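Local coordinates for ESX-5 secretion-associated protein EspG5 (Mycobacterium marinum, PDB 6VJ5) that acts in the cytoplasm as a specific chaperone for cognate PE/PPE proteins, preventing aggregation of PE/PPE dimers, and is required for secretion of LipY and PE31/PPE18, at residues R109-V118 and S129-I137; A168-M179 and M202-L212. All coordinates share one frame; numbering follows the deposited sequence.

Contacts 1 and 2 sit on opposite sides of the chain's centre, with 32 Å between their own centres and about 17 Å between their nearest atoms, so they do not touch. What they share is one large antiparallel sheet. The centre of contact 1 lies about 10 Å from the centre of the chain, where residues 109-118 and 129-137 bring neighbouring strands of that sheet together; that of contact 2, about 24 Å out, holds a loop and helix against 172-175, one of its two outermost strands. Both reach another protein chain of the assembly: in contact 1 Arg109 makes a salt bridge to an acidic side chain and packs on an aromatic one, and in contact 2 Met179 packs on an apolar side chain.

Contact 1 of 2, residues R109-V118 and S129-I137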
loop_
_atom_site.group_PDB
_atom_site.type_symbol
_atom_site.label_atom_id
_atom_site.label_comp_id
_atom_site.label_asym_id
_atom_site.label_seq_id
_atom_site.Cartn_x
_atom_site.Cartn_y
_atom_site.Cartn_z
ATOM N N ARG C 109 4.777 12.062 -0.980
ATOM C CA ARG C 109 3.573 12.875 -0.894
ATOM C C ARG C 109 3.891 14.365 -0.871
ATOM O O ARG C 109 2.968 15.180 -0.782
ATOM C CB ARG C 109 2.764 12.475 0.343
ATOM C CG ARG C 109 2.477 10.967 0.438
ATOM C CD ARG C 109 1.349 10.530 -0.495
ATOM N NE ARG C 109 1.792 10.250 -1.861
ATOM C CZ ARG C 109 0.964 9.986 -2.869
ATOM N NH1 ARG C 109 -0.347 9.972 -2.662
ATOM N NH2 ARG C 109 1.440 9.743 -4.085
ATOM N N ASP C 110 5.168 14.740 -0.964
ATOM C CA ASP C 110 5.520 16.149 -1.015
ATOM C C ASP C 110 4.979 16.786 -2.292
ATOM O O ASP C 110 4.731 16.115 -3.301
ATOM C CB ASP C 110 7.036 16.352 -0.978
ATOM C CG ASP C 110 7.653 15.991 0.354
ATOM O OD1 ASP C 110 6.954 16.043 1.392
ATOM O OD2 ASP C 110 8.860 15.669 0.353
ATOM N N ILE C 111 4.814 18.099 -2.241
ATOM C CA ILE C 111 4.523 18.899 -3.430
ATOM C C ILE C 111 5.585 19.978 -3.523
ATOM O O ILE C 111 6.278 20.281 -2.534
ATOM C CB ILE C 111 3.097 19.496 -3.386
ATOM C CG1 ILE C 111 2.884 20.340 -2.131
ATOM C CG2 ILE C 111 2.050 18.395 -3.451
ATOM C CD1 ILE C 111 1.526 21.024 -2.089
ATOM N N PRO C 112 5.759 20.582 -4.701
ATOM C CA PRO C 112 6.798 21.612 -4.848
ATOM C C PRO C 112 6.538 22.797 -3.929
ATOM O O PRO C 112 5.397 23.226 -3.746
ATOM C CB PRO C 112 6.702 22.009 -6.327
ATOM C CG PRO C 112 6.062 20.820 -7.000
ATOM C CD PRO C 112 5.090 20.278 -5.980
ATOM N N ASP C 113 7.619 23.338 -3.361
ATOM C CA ASP C 113 7.485 24.444 -2.417
ATOM C C ASP C 113 6.839 25.675 -3.042
ATOM O O ASP C 113 6.338 26.535 -2.309
ATOM C CB ASP C 113 8.854 24.832 -1.844
ATOM C CG ASP C 113 9.281 23.947 -0.686
ATOM O OD1 ASP C 113 8.402 23.339 -0.041
ATOM O OD2 ASP C 113 10.498 23.862 -0.417
ATOM N N ASN C 114 6.841 25.785 -4.369
ATOM C CA ASN C 114 6.249 26.926 -5.052
ATOM C C ASN C 114 4.800 26.685 -5.454
ATOM O O ASN C 114 4.230 27.505 -6.185
ATOM C CB ASN C 114 7.057 27.271 -6.307
ATOM C CG ASN C 114 6.825 26.281 -7.438
ATOM O OD1 ASN C 114 6.806 25.072 -7.219
ATOM N ND2 ASN C 114 6.636 26.793 -8.648
ATOM N N GLU C 115 4.195 25.585 -5.008
ATOM C CA GLU C 115 2.889 25.154 -5.487
ATOM C C GLU C 115 1.869 25.196 -4.356
ATOM O O GLU C 115 2.183 24.880 -3.205
ATOM C CB GLU C 115 2.966 23.740 -6.084
ATOM C CG GLU C 115 2.073 23.529 -7.292
ATOM C CD GLU C 115 2.260 22.170 -7.944
ATOM O OE1 GLU C 115 1.345 21.332 -7.837
ATOM O OE2 GLU C 115 3.316 21.941 -8.574
ATOM N N PHE C 116 0.654 25.605 -4.708
ATOM C CA PHE C 116 -0.492 25.688 -3.812
ATOM C C PHE C 116 -1.644 24.993 -4.529
ATOM O O PHE C 116 -1.886 25.255 -5.712
ATOM C CB PHE C 116 -0.816 27.152 -3.485
ATOM C CG PHE C 116 0.410 28.001 -3.226
ATOM C CD1 PHE C 116 1.079 28.617 -4.277
ATOM C CD2 PHE C 116 0.897 28.181 -1.937
ATOM C CE1 PHE C 116 2.210 29.398 -4.047
ATOM C CE2 PHE C 116 2.027 28.962 -1.702
ATOM C CZ PHE C 116 2.682 29.571 -2.760
ATOM N N ARG C 117 -2.337 24.095 -3.834
ATOM C CA ARG C 117 -3.324 23.225 -4.469
ATOM C C ARG C 117 -4.685 23.425 -3.823
ATOM O O ARG C 117 -4.835 23.236 -2.611
ATOM C CB ARG C 117 -2.899 21.758 -4.377
ATOM C CG ARG C 117 -2.039 21.291 -5.548
ATOM C CD ARG C 117 -0.925 20.335 -5.119
ATOM N NE ARG C 117 -0.129 19.923 -6.273
ATOM C CZ ARG C 117 -0.328 18.807 -6.972
ATOM N NH1 ARG C 117 -1.291 17.958 -6.631
ATOM N NH2 ARG C 117 0.448 18.536 -8.011
ATOM N N VAL C 118 -5.671 23.792 -4.641
ATOM C CA VAL C 118 -7.018 24.124 -4.188
ATOM C C VAL C 118 -8.008 23.170 -4.848
ATOM O O VAL C 118 -8.115 23.132 -6.081
ATOM C CB VAL C 118 -7.386 25.581 -4.516
ATOM C CG1 VAL C 118 -8.853 25.835 -4.200
ATOM C CG2 VAL C 118 -6.493 26.552 -3.774
ATOM N N SER C 129 -14.123 23.227 0.716
ATOM C CA SER C 129 -12.831 23.653 0.193
ATOM C C SER C 129 -11.718 22.848 0.850
ATOM O O SER C 129 -11.695 22.700 2.075
ATOM C CB SER C 129 -12.599 25.147 0.446
ATOM O OG SER C 129 -11.910 25.363 1.671
ATOM N N ALA C 130 -10.798 22.335 0.037
ATOM C CA ALA C 130 -9.586 21.684 0.523
ATOM C C ALA C 130 -8.402 22.334 -0.175
ATOM O O ALA C 130 -8.308 22.295 -1.407
ATOM C CB ALA C 130 -9.618 20.175 0.262
ATOM N N VAL C 131 -7.509 22.940 0.606
ATOM C CA VAL C 131 -6.377 23.698 0.079
ATOM C C VAL C 131 -5.113 23.168 0.731
ATOM O O VAL C 131 -5.003 23.173 1.962
ATOM C CB VAL C 131 -6.519 25.209 0.341
ATOM C CG1 VAL C 131 -5.262 25.959 -0.095
ATOM C CG2 VAL C 131 -7.761 25.749 -0.354
ATOM N N ARG C 132 -4.157 22.733 -0.082
ATOM C CA ARG C 132 -2.899 22.212 0.426
ATOM C C ARG C 132 -1.756 23.161 0.093
ATOM O O ARG C 132 -1.608 23.588 -1.059
ATOM C CB ARG C 132 -2.586 20.821 -0.132
ATOM C CG ARG C 132 -1.188 20.381 0.266
ATOM C CD ARG C 132 -0.907 18.909 0.061
ATOM N NE ARG C 132 0.460 18.614 0.488
ATOM C CZ ARG C 132 1.046 17.428 0.383
ATOM N NH1 ARG C 132 0.387 16.399 -0.132
ATOM N NH2 ARG C 132 2.297 17.272 0.795
ATOM N N VAL C 133 -0.953 23.480 1.109
ATOM C CA VAL C 133 0.260 24.278 0.972
ATOM C C VAL C 133 1.348 23.591 1.786
ATOM O O VAL C 133 1.149 23.303 2.970
ATOM C CB VAL C 133 0.073 25.727 1.462
ATOM C CG1 VAL C 133 1.402 26.475 1.390
ATOM C CG2 VAL C 133 -0.998 26.433 0.652
ATOM N N GLY C 134 2.491 23.342 1.171
ATOM C CA GLY C 134 3.519 22.591 1.866
ATOM C C GLY C 134 2.958 21.234 2.251
ATOM O O GLY C 134 2.502 20.452 1.408
ATOM N N ASN C 135 2.966 20.933 3.545
ATOM C CA ASN C 135 2.441 19.669 4.041
ATOM C C ASN C 135 1.208 19.871 4.907
ATOM O O ASN C 135 0.870 18.997 5.710
ATOM C CB ASN C 135 3.550 18.929 4.785
ATOM C CG ASN C 135 4.610 18.397 3.831
ATOM O OD1 ASN C 135 4.310 18.063 2.681
ATOM N ND2 ASN C 135 5.850 18.334 4.293
ATOM N N ASP C 136 0.511 20.988 4.724
ATOM C CA ASP C 136 -0.685 21.320 5.475
ATOM C C ASP C 136 -1.874 21.394 4.535
ATOM O O ASP C 136 -1.761 21.885 3.408
ATOM C CB ASP C 136 -0.495 22.644 6.211
ATOM C CG ASP C 136 0.543 22.545 7.304
ATOM O OD1 ASP C 136 0.371 21.694 8.201
ATOM O OD2 ASP C 136 1.545 23.289 7.250
ATOM N N ILE C 137 -3.006 20.890 5.009
ATOM C CA ILE C 137 -4.269 20.933 4.289
ATOM C C ILE C 137 -5.278 21.651 5.176
ATOM O O ILE C 137 -5.322 21.424 6.389
ATOM C CB ILE C 137 -4.758 19.516 3.919
ATOM C CG1 ILE C 137 -3.757 18.834 2.976
ATOM C CG2 ILE C 137 -6.127 19.590 3.265
ATOM C CD1 ILE C 137 -3.821 17.312 2.981
HETATM O O HOH W 1 5.323 19.029 0.625
#
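Arg132 drives its guanidinium into the loop ahead of strand 115-118, where Arg132 NH2 donates to Arg109 O at 2.7 Å and NH1 adds a weak bond to the same oxygen. CG stands anti to the backbone N (chi1 172°) and the chain runs extended from there to NE, which carries the group that far. Its rotation is fixed side-on by Gly134 O, which lies in the guanidinium plane and accepts from Arg132 NE at 2.9 Å and from NH2 as well; Arg109 O sits 25° out of that plane. Leu33 O takes a further bond from NH1. Ile111 lies along the arginine in the reverse direction, its CG2 4.1 Å above the centre of one guanidinium face and its CD1 3.7 Å from Arg132 CG. With chi1 at 57°, Ile111 CG1 falls between its own backbone N and carbonyl carbon and comes to rest on Gly134 O.

Strands 115-123 and 126-133, of which the segments hold parts, form a beta hairpin; strand 126-133 then runs through a type II' turn, Val133 to Asp136, into strand 136-141. Arg117 and Arg132 form an antiparallel hydrogen-bonded pair, Arg132 N to Arg117 O being 2.7 Å. Both side chains leave on one face, but Arg117 turns away to a salt bridge with Glu115, Arg117 NE to Glu115 OE1 2.6 Å, and its NH1 reaches Glu32 O. On the other face Val118 and Val131 project together as neighbours, with their CG2 methyls 3.7 Å apart. Val133 CG2 meets the edge of the Phe116 ring in its plane, at CD2. A water accepts from Ile111 N in the loop; its link to Asn135 OD1 is doubtful.

Contact 2 of 2, residues A168-M179 and M202-L212; sequences AINAVNVPLEEM and MGISASTVAAL
Ser205 OG donates to Asn170 OD1 at 2.7 Å, in the amide carbonyl plane and on a lone pair. Ser205 is the N-cap of helix 206-217, and the same hydroxyl, Ser205 OG, accepts the capping bond from Thr208 N at 2.9 Å. Thr208 OG1 in turn receives Asn170 N at 3.1 Å, and a water that donates to Asn170 O and accepts from Ser205 N ties the backbones together. The loop before strand 172-175, an outermost strand of the large antiparallel sheet, is thus joined to the first turn of the helix. Gly203, closing the preceding helix in a Schellman motif, brings its carbonyl to Val172 CG2. Ile169 crosses Thr208 at about a right angle and sets CG2 3.7 Å from Ala211 CB. Farther along, Val174 CG1 packs on Ile204 CG1, again nearly at right angles. Met179, bent at chi2 (65°), passes its SD across Ile204 CD1 at 4.0 Å and meets Leu212 tip to tip, Met179 CE to Leu212 CD2 3.8 Å. Met202 SD lies near Glu178 CB, and the bend at chi3 (-63°) brings CE near Glu178 O.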
loop_
_atom_site.group_PDB
_atom_site.type_symbol
_atom_site.label_atom_id
_atom_site.label_comp_id
_atom_site.label_asym_id
_atom_site.label_seq_id
_atom_site.Cartn_x
_atom_site.Cartn_y
_atom_site.Cartn_z
ATOM N N ALA C 168 -1.818 42.891 -23.017
ATOM C CA ALA C 168 -2.345 43.633 -24.160
ATOM C C ALA C 168 -2.187 42.758 -25.397
ATOM O O ALA C 168 -1.235 42.878 -26.174
ATOM C CB ALA C 168 -1.631 44.971 -24.308
ATOM N N ILE C 169 -3.142 41.846 -25.573
ATOM C CA ILE C 169 -3.127 40.920 -26.693
ATOM C C ILE C 169 -4.479 40.966 -27.393
ATOM O O ILE C 169 -5.472 41.452 -26.852
ATOM C CB ILE C 169 -2.798 39.478 -26.259
ATOM C CG1 ILE C 169 -4.018 38.817 -25.629
ATOM C CG2 ILE C 169 -1.644 39.466 -25.271
ATOM C CD1 ILE C 169 -3.914 37.302 -25.583
ATOM N N ASN C 170 -4.510 40.391 -28.595
ATOM C CA ASN C 170 -5.718 40.307 -29.406
ATOM C C ASN C 170 -6.246 38.875 -29.329
ATOM O O ASN C 170 -5.608 37.940 -29.829
ATOM C CB ASN C 170 -5.426 40.716 -30.847
ATOM C CG ASN C 170 -4.648 42.007 -30.938
ATOM O OD1 ASN C 170 -3.430 41.996 -31.098
ATOM N ND2 ASN C 170 -5.349 43.133 -30.836
ATOM N N ALA C 171 -7.420 38.712 -28.721
ATOM C CA ALA C 171 -8.019 37.394 -28.574
ATOM C C ALA C 171 -8.077 36.682 -29.917
ATOM O O ALA C 171 -8.270 37.307 -30.961
ATOM C CB ALA C 171 -9.420 37.524 -27.977
ATOM N N VAL C 172 -7.889 35.365 -29.889
ATOM C CA VAL C 172 -7.888 34.577 -31.114
ATOM C C VAL C 172 -8.106 33.121 -30.743
ATOM O O VAL C 172 -7.800 32.694 -29.626
ATOM C CB VAL C 172 -6.573 34.794 -31.907
ATOM C CG1 VAL C 172 -5.354 34.432 -31.064
ATOM C CG2 VAL C 172 -6.581 34.006 -33.212
ATOM N N ASN C 173 -8.686 32.371 -31.674
ATOM C CA ASN C 173 -8.843 30.928 -31.572
ATOM C C ASN C 173 -7.934 30.271 -32.599
ATOM O O ASN C 173 -7.943 30.660 -33.772
ATOM C CB ASN C 173 -10.291 30.509 -31.824
ATOM C CG ASN C 173 -11.251 31.088 -30.815
ATOM O OD1 ASN C 173 -10.988 31.091 -29.611
ATOM N ND2 ASN C 173 -12.381 31.586 -31.302
ATOM N N VAL C 174 -7.161 29.281 -32.167
ATOM C CA VAL C 174 -6.248 28.580 -33.065
ATOM C C VAL C 174 -6.467 27.075 -32.956
ATOM O O VAL C 174 -6.899 26.589 -31.900
ATOM C CB VAL C 174 -4.789 28.947 -32.754
ATOM C CG1 VAL C 174 -4.549 30.428 -32.998
ATOM C CG2 VAL C 174 -4.446 28.586 -31.314
ATOM N N PRO C 175 -6.197 26.303 -34.011
ATOM C CA PRO C 175 -6.292 24.839 -33.891
ATOM C C PRO C 175 -5.319 24.317 -32.842
ATOM O O PRO C 175 -4.133 24.655 -32.847
ATOM C CB PRO C 175 -5.936 24.334 -35.294
ATOM C CG PRO C 175 -6.171 25.506 -36.205
ATOM C CD PRO C 175 -5.853 26.729 -35.381
ATOM N N LEU C 176 -5.830 23.474 -31.945
ATOM C CA LEU C 176 -5.028 23.054 -30.802
ATOM C C LEU C 176 -3.834 22.213 -31.238
ATOM O O LEU C 176 -2.696 22.483 -30.837
ATOM C CB LEU C 176 -5.885 22.280 -29.809
ATOM C CG LEU C 176 -5.142 21.790 -28.566
ATOM C CD1 LEU C 176 -4.576 22.955 -27.785
ATOM C CD2 LEU C 176 -6.074 20.948 -27.713
ATOM N N GLU C 177 -4.065 21.183 -32.054
ATOM C CA GLU C 177 -2.957 20.297 -32.401
ATOM C C GLU C 177 -1.884 21.045 -33.183
ATOM O O GLU C 177 -0.687 20.860 -32.937
ATOM C CB GLU C 177 -3.458 19.071 -33.168
ATOM C CG GLU C 177 -4.223 19.328 -34.452
ATOM C CD GLU C 177 -4.759 18.036 -35.065
ATOM O OE1 GLU C 177 -4.420 16.941 -34.560
ATOM O OE2 GLU C 177 -5.523 18.113 -36.048
ATOM N N GLU C 178 -2.286 21.927 -34.105
ATOM C CA GLU C 178 -1.297 22.757 -34.788
ATOM C C GLU C 178 -0.602 23.709 -33.818
ATOM O O GLU C 178 0.585 24.017 -33.988
ATOM C CB GLU C 178 -1.951 23.550 -35.925
ATOM C CG GLU C 178 -2.184 22.755 -37.206
ATOM C CD GLU C 178 -3.493 21.977 -37.207
ATOM O OE1 GLU C 178 -4.137 21.882 -36.141
ATOM O OE2 GLU C 178 -3.881 21.463 -38.280
ATOM N N MET C 179 -1.322 24.173 -32.792
ATOM C CA MET C 179 -0.735 25.091 -31.821
ATOM C C MET C 179 0.291 24.397 -30.933
ATOM O O MET C 179 1.343 24.974 -30.622
ATOM C CB MET C 179 -1.838 25.709 -30.959
ATOM C CG MET C 179 -1.335 26.670 -29.910
ATOM S SD MET C 179 -0.591 28.123 -30.656
ATOM C CE MET C 179 0.022 28.949 -29.193
ATOM N N MET C 202 -0.538 31.353 -38.122
ATOM C CA MET C 202 -1.805 30.841 -37.614
ATOM C C MET C 202 -2.799 31.952 -37.297
ATOM O O MET C 202 -3.912 31.659 -36.844
ATOM C CB MET C 202 -1.566 29.994 -36.359
ATOM C CG MET C 202 -1.834 28.508 -36.541
ATOM S SD MET C 202 -1.443 27.522 -35.080
ATOM C CE MET C 202 0.328 27.806 -34.941
ATOM N N GLY C 203 -2.427 33.213 -37.512
ATOM C CA GLY C 203 -3.306 34.328 -37.232
ATOM C C GLY C 203 -3.136 34.955 -35.869
ATOM O O GLY C 203 -3.989 35.753 -35.458
ATOM N N ILE C 204 -2.064 34.637 -35.159
ATOM C CA ILE C 204 -1.806 35.189 -33.836
ATOM C C ILE C 204 -1.062 36.504 -34.012
ATOM O O ILE C 204 -0.084 36.577 -34.767
ATOM C CB ILE C 204 -0.997 34.207 -32.971
ATOM C CG1 ILE C 204 -1.688 32.841 -32.929
ATOM C CG2 ILE C 204 -0.824 34.766 -31.566
ATOM C CD1 ILE C 204 -0.895 31.758 -32.206
ATOM N N SER C 205 -1.517 37.542 -33.314
ATOM C CA SER C 205 -1.001 38.883 -33.545
ATOM C C SER C 205 0.430 39.015 -33.036
ATOM O O SER C 205 0.852 38.326 -32.106
ATOM C CB SER C 205 -1.895 39.922 -32.864
ATOM O OG SER C 205 -1.603 40.024 -31.479
ATOM N N ALA C 206 1.183 39.915 -33.670
ATOM C CA ALA C 206 2.544 40.180 -33.224
ATOM C C ALA C 206 2.576 40.559 -31.751
ATOM O O ALA C 206 3.545 40.252 -31.050
ATOM C CB ALA C 206 3.168 41.291 -34.070
ATOM N N SER C 207 1.530 41.225 -31.259
ATOM C CA SER C 207 1.496 41.573 -29.843
ATOM C C SER C 207 1.239 40.339 -28.987
ATOM O O SER C 207 1.896 40.138 -27.959
ATOM C CB SER C 207 0.433 42.639 -29.586
ATOM O OG SER C 207 0.750 43.379 -28.416
ATOM N N THR C 208 0.303 39.488 -29.411
ATOM C CA THR C 208 0.032 38.265 -28.668
ATOM C C THR C 208 1.264 37.369 -28.607
ATOM O O THR C 208 1.584 36.816 -27.549
ATOM C CB THR C 208 -1.148 37.530 -29.302
ATOM O OG1 THR C 208 -2.265 38.425 -29.411
ATOM C CG2 THR C 208 -1.538 36.329 -28.462
ATOM N N VAL C 209 1.980 37.226 -29.724
ATOM C CA VAL C 209 3.159 36.363 -29.736
ATOM C C VAL C 209 4.192 36.851 -28.726
ATOM O O VAL C 209 4.814 36.051 -28.016
ATOM C CB VAL C 209 3.752 36.286 -31.153
ATOM C CG1 VAL C 209 5.124 35.626 -31.111
ATOM C CG2 VAL C 209 2.825 35.523 -32.077
ATOM N N ALA C 210 4.402 38.166 -28.648
ATOM C CA ALA C 210 5.395 38.686 -27.712
ATOM C C ALA C 210 4.994 38.398 -26.267
ATOM O O ALA C 210 5.830 37.978 -25.456
ATOM C CB ALA C 210 5.590 40.187 -27.928
ATOM N N ALA C 211 3.723 38.623 -25.921
ATOM C CA ALA C 211 3.290 38.376 -24.547
ATOM C C ALA C 211 3.273 36.885 -24.239
ATOM O O ALA C 211 3.645 36.464 -23.137
ATOM C CB ALA C 211 1.911 38.986 -24.303
ATOM N N LEU C 212 2.843 36.070 -25.200
ATOM C CA LEU C 212 2.829 34.627 -25.000
ATOM C C LEU C 212 4.235 34.105 -24.741
ATOM O O LEU C 212 4.467 33.355 -23.786
ATOM C CB LEU C 212 2.214 33.951 -26.220
ATOM C CG LEU C 212 1.666 32.537 -26.074
ATOM C CD1 LEU C 212 0.657 32.430 -24.970
ATOM C CD2 LEU C 212 1.052 32.137 -27.418
HETATM O O HOH W 2 -3.995 37.460 -31.776
#